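Local structure of O-methyltransferase (Bacillus halodurans, 2GPY) at residues Y146-G154 and G207-E215. The protein is a putative O-methyltransferase that probably transfers a methyl group from S-adenosylmethionine to a hydroxyl group of a substrate not yet identified. Residues are numbered along the deposited sequence; the frame is centred on the assembly and turned at random.
Sequences YSPMVRPGG and GIAISIKRE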
loop_
_atom_site.group_PDB
_atom_site.type_symbol
_atom_site.label_atom_id
_atom_site.label_comp_id
_atom_site.label_asym_id
_atom_site.label_seq_id
_atom_site.Cartn_x
_atom_site.Cartn_y
_atom_site.Cartn_z
ATOM N N TYR B 146 -2.450 7.438 -19.866
ATOM C CA TYR B 146 -1.408 6.535 -19.384
ATOM C C TYR B 146 -1.892 5.383 -18.514
ATOM O O TYR B 146 -1.163 4.434 -18.283
ATOM C CB TYR B 146 -0.301 7.337 -18.674
ATOM C CG TYR B 146 0.506 8.099 -19.700
ATOM C CD1 TYR B 146 1.420 7.434 -20.493
ATOM C CD2 TYR B 146 0.285 9.459 -19.936
ATOM C CE1 TYR B 146 2.147 8.110 -21.486
ATOM C CE2 TYR B 146 1.007 10.148 -20.927
ATOM C CZ TYR B 146 1.929 9.450 -21.703
ATOM O OH TYR B 146 2.672 10.087 -22.681
ATOM N N SER B 147 -3.137 5.440 -18.070
ATOM C CA SER B 147 -3.648 4.353 -17.260
ATOM C C SER B 147 -3.736 3.014 -18.044
ATOM O O SER B 147 -3.518 1.958 -17.457
ATOM C CB SER B 147 -4.957 4.747 -16.578
ATOM O OG SER B 147 -6.007 4.882 -17.492
ATOM N N PRO B 148 -3.983 3.050 -19.375
ATOM C CA PRO B 148 -3.996 1.770 -20.093
ATOM C C PRO B 148 -2.608 1.144 -20.224
ATOM O O PRO B 148 -2.483 -0.014 -20.621
ATOM C CB PRO B 148 -4.539 2.146 -21.485
ATOM C CG PRO B 148 -5.116 3.505 -21.321
ATOM C CD PRO B 148 -4.272 4.161 -20.303
HETATM N N MSE B 149 -1.580 1.902 -19.867
HETATM C CA MSE B 149 -0.219 1.410 -19.914
HETATM C C MSE B 149 0.269 0.820 -18.565
HETATM O O MSE B 149 1.413 0.377 -18.430
HETATM C CB MSE B 149 0.660 2.521 -20.446
HETATM C CG MSE B 149 0.081 3.075 -21.786
HETATM SE SE MSE B 149 1.517 3.994 -22.541
HETATM C CE MSE B 149 0.486 5.302 -23.674
ATOM N N VAL B 150 -0.633 0.792 -17.594
ATOM C CA VAL B 150 -0.388 0.126 -16.314
ATOM C C VAL B 150 -0.998 -1.306 -16.347
ATOM O O VAL B 150 -2.123 -1.500 -16.814
ATOM C CB VAL B 150 -1.050 0.929 -15.178
ATOM C CG1 VAL B 150 -0.942 0.195 -13.809
ATOM C CG2 VAL B 150 -0.444 2.382 -15.103
ATOM N N ARG B 151 -0.265 -2.294 -15.847
ATOM C CA ARG B 151 -0.752 -3.693 -15.820
ATOM C C ARG B 151 -1.920 -3.837 -14.837
ATOM O O ARG B 151 -2.019 -3.061 -13.909
ATOM C CB ARG B 151 0.369 -4.654 -15.413
ATOM C CG ARG B 151 0.924 -4.407 -14.040
ATOM C CD ARG B 151 1.507 -5.658 -13.399
ATOM N NE ARG B 151 2.042 -5.352 -12.063
ATOM C CZ ARG B 151 1.458 -5.707 -10.923
ATOM N NH1 ARG B 151 0.315 -6.398 -10.940
ATOM N NH2 ARG B 151 2.026 -5.386 -9.768
ATOM N N PRO B 152 -2.825 -4.815 -15.057
ATOM C CA PRO B 152 -3.801 -5.174 -14.028
ATOM C C PRO B 152 -3.094 -5.484 -12.717
ATOM O O PRO B 152 -2.037 -6.130 -12.713
ATOM C CB PRO B 152 -4.466 -6.437 -14.595
ATOM C CG PRO B 152 -4.332 -6.304 -16.056
ATOM C CD PRO B 152 -3.023 -5.597 -16.296
ATOM N N GLY B 153 -3.647 -4.979 -11.618
ATOM C CA GLY B 153 -3.036 -5.124 -10.307
ATOM C C GLY B 153 -1.987 -4.067 -10.015
ATOM O O GLY B 153 -1.510 -3.946 -8.875
ATOM N N GLY B 154 -1.630 -3.295 -11.039
ATOM C CA GLY B 154 -0.672 -2.215 -10.899
ATOM C C GLY B 154 -1.302 -1.013 -10.241
ATOM O O GLY B 154 -2.475 -1.021 -9.929
ATOM N N GLY B 207 -1.611 14.243 0.780
ATOM C CA GLY B 207 -2.628 13.331 0.272
ATOM C C GLY B 207 -2.086 12.598 -0.944
ATOM O O GLY B 207 -1.561 13.226 -1.900
ATOM N N ILE B 208 -2.160 11.273 -0.878
ATOM C CA ILE B 208 -1.754 10.419 -1.975
ATOM C C ILE B 208 -2.915 9.496 -2.286
ATOM O O ILE B 208 -3.372 8.766 -1.400
ATOM C CB ILE B 208 -0.543 9.572 -1.622
ATOM C CG1 ILE B 208 0.646 10.459 -1.170
ATOM C CG2 ILE B 208 -0.144 8.701 -2.854
ATOM C CD1 ILE B 208 1.814 9.634 -0.630
ATOM N N ALA B 209 -3.416 9.544 -3.518
ATOM C CA ALA B 209 -4.433 8.569 -3.917
ATOM C C ALA B 209 -3.713 7.366 -4.484
ATOM O O ALA B 209 -2.736 7.513 -5.246
ATOM C CB ALA B 209 -5.344 9.155 -4.948
ATOM N N ILE B 210 -4.147 6.184 -4.076
ATOM C CA ILE B 210 -3.581 4.933 -4.592
ATOM C C ILE B 210 -4.703 4.207 -5.297
ATOM O O ILE B 210 -5.654 3.735 -4.667
ATOM C CB ILE B 210 -3.022 4.069 -3.473
ATOM C CG1 ILE B 210 -1.943 4.863 -2.721
ATOM C CG2 ILE B 210 -2.406 2.798 -4.032
ATOM C CD1 ILE B 210 -2.097 4.689 -1.279
ATOM N N SER B 211 -4.615 4.180 -6.619
ATOM C CA SER B 211 -5.625 3.518 -7.433
ATOM C C SER B 211 -5.071 2.183 -7.877
ATOM O O SER B 211 -4.040 2.127 -8.545
ATOM C CB SER B 211 -5.958 4.384 -8.667
ATOM O OG SER B 211 -6.331 5.691 -8.269
ATOM N N ILE B 212 -5.733 1.097 -7.493
ATOM C CA ILE B 212 -5.270 -0.217 -7.874
ATOM C C ILE B 212 -6.080 -0.734 -9.069
ATOM O O ILE B 212 -7.300 -0.868 -9.000
ATOM C CB ILE B 212 -5.395 -1.231 -6.703
ATOM C CG1 ILE B 212 -4.801 -0.623 -5.409
ATOM C CG2 ILE B 212 -4.712 -2.560 -7.068
ATOM C CD1 ILE B 212 -4.853 -1.622 -4.203
ATOM N N LYS B 213 -5.374 -1.054 -10.141
ATOM C CA LYS B 213 -6.030 -1.412 -11.394
ATOM C C LYS B 213 -6.670 -2.780 -11.286
ATOM O O LYS B 213 -6.020 -3.768 -10.911
ATOM C CB LYS B 213 -5.050 -1.345 -12.565
ATOM C CG LYS B 213 -5.747 -1.493 -13.921
ATOM C CD LYS B 213 -4.859 -1.053 -15.045
ATOM C CE LYS B 213 -5.683 -0.898 -16.318
ATOM N NZ LYS B 213 -4.793 -0.536 -17.453
ATOM N N ARG B 214 -7.972 -2.818 -11.604
ATOM C CA ARG B 214 -8.756 -4.045 -11.541
ATOM C C ARG B 214 -8.419 -4.940 -12.718
ATOM O O ARG B 214 -7.915 -4.468 -13.748
ATOM C CB ARG B 214 -10.260 -3.745 -11.524
ATOM C CG ARG B 214 -10.742 -3.088 -10.245
ATOM C CD ARG B 214 -12.256 -3.140 -10.115
ATOM N NE ARG B 214 -12.660 -2.634 -8.806
ATOM C CZ ARG B 214 -13.010 -1.371 -8.560
ATOM N NH1 ARG B 214 -13.037 -0.485 -9.546
ATOM N NH2 ARG B 214 -13.354 -1.000 -7.329
ATOM N N GLU B 215 -8.708 -6.231 -12.561
ATOM C CA GLU B 215 -8.415 -7.235 -13.572
ATOM C C GLU B 215 -9.123 -6.981 -14.909
ATOM O O GLU B 215 -10.353 -6.983 -14.992
ATOM C CB GLU B 215 -8.755 -8.628 -13.034
ATOM C CG GLU B 215 -8.707 -9.731 -14.079
ATOM C CD GLU B 215 -8.075 -10.997 -13.549
ATOM O OE1 GLU B 215 -7.317 -10.910 -12.554
ATOM O OE2 GLU B 215 -8.323 -12.074 -14.123
#
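The ammonium NZ of Lys-213 is gripped by two backbone carbonyls. Lys-213 NZ donates to Ser-147 O at 2.8 Å and to Val-150 O at 2.9 Å. The Val-150 bond lies in the carbonyl plane, whereas at Ser-147 O the same nitrogen sits tilted out of that residue's own carbonyl plane. Ser-147 O also accepts from Val-150 N, which reaches it from the opposite face, so this carbonyl carries two donors. The lysine gets there fully stretched. Its CG is anti to the backbone N (chi1 -171°), and every later torsion is extended. On the way Lys-213 CD passes 3.3 Å from Val-150 O. Lys-213 CB lies 3.7 Å from Arg-151 O. With an alanine in place of this lysine the ammonium is gone; Val-150 O would probably lose its donor from strand 208-213, and Ser-147 O would be left with Val-150 N.

The family belongs to the Rossmann-like methyltransferases, and the strand order 3-2-1-4-5-7-6 is their signature. Here strand 208-213 runs antiparallel to strand 154-159, at the start of the latter. Lys-213 N donates to Gly-154 O, almost straight at 178°. Gly-153 N returns a bond to Lys-213 O at 2.8 Å, but more bent, at 150°. Gly-153 belongs to a type II turn from Arg-151 to Gly-154. The CB of Arg-151 points away from strand 208-213; its NH1 bonds Pro-152 O within the turn, and its NE forms a salt bridge with Asp-128. CG2 of Ile-212 sits 3.9 Å from Gly-153 O, and the same side chain packs on Leu-155 and on Lys-51 of the second subunit.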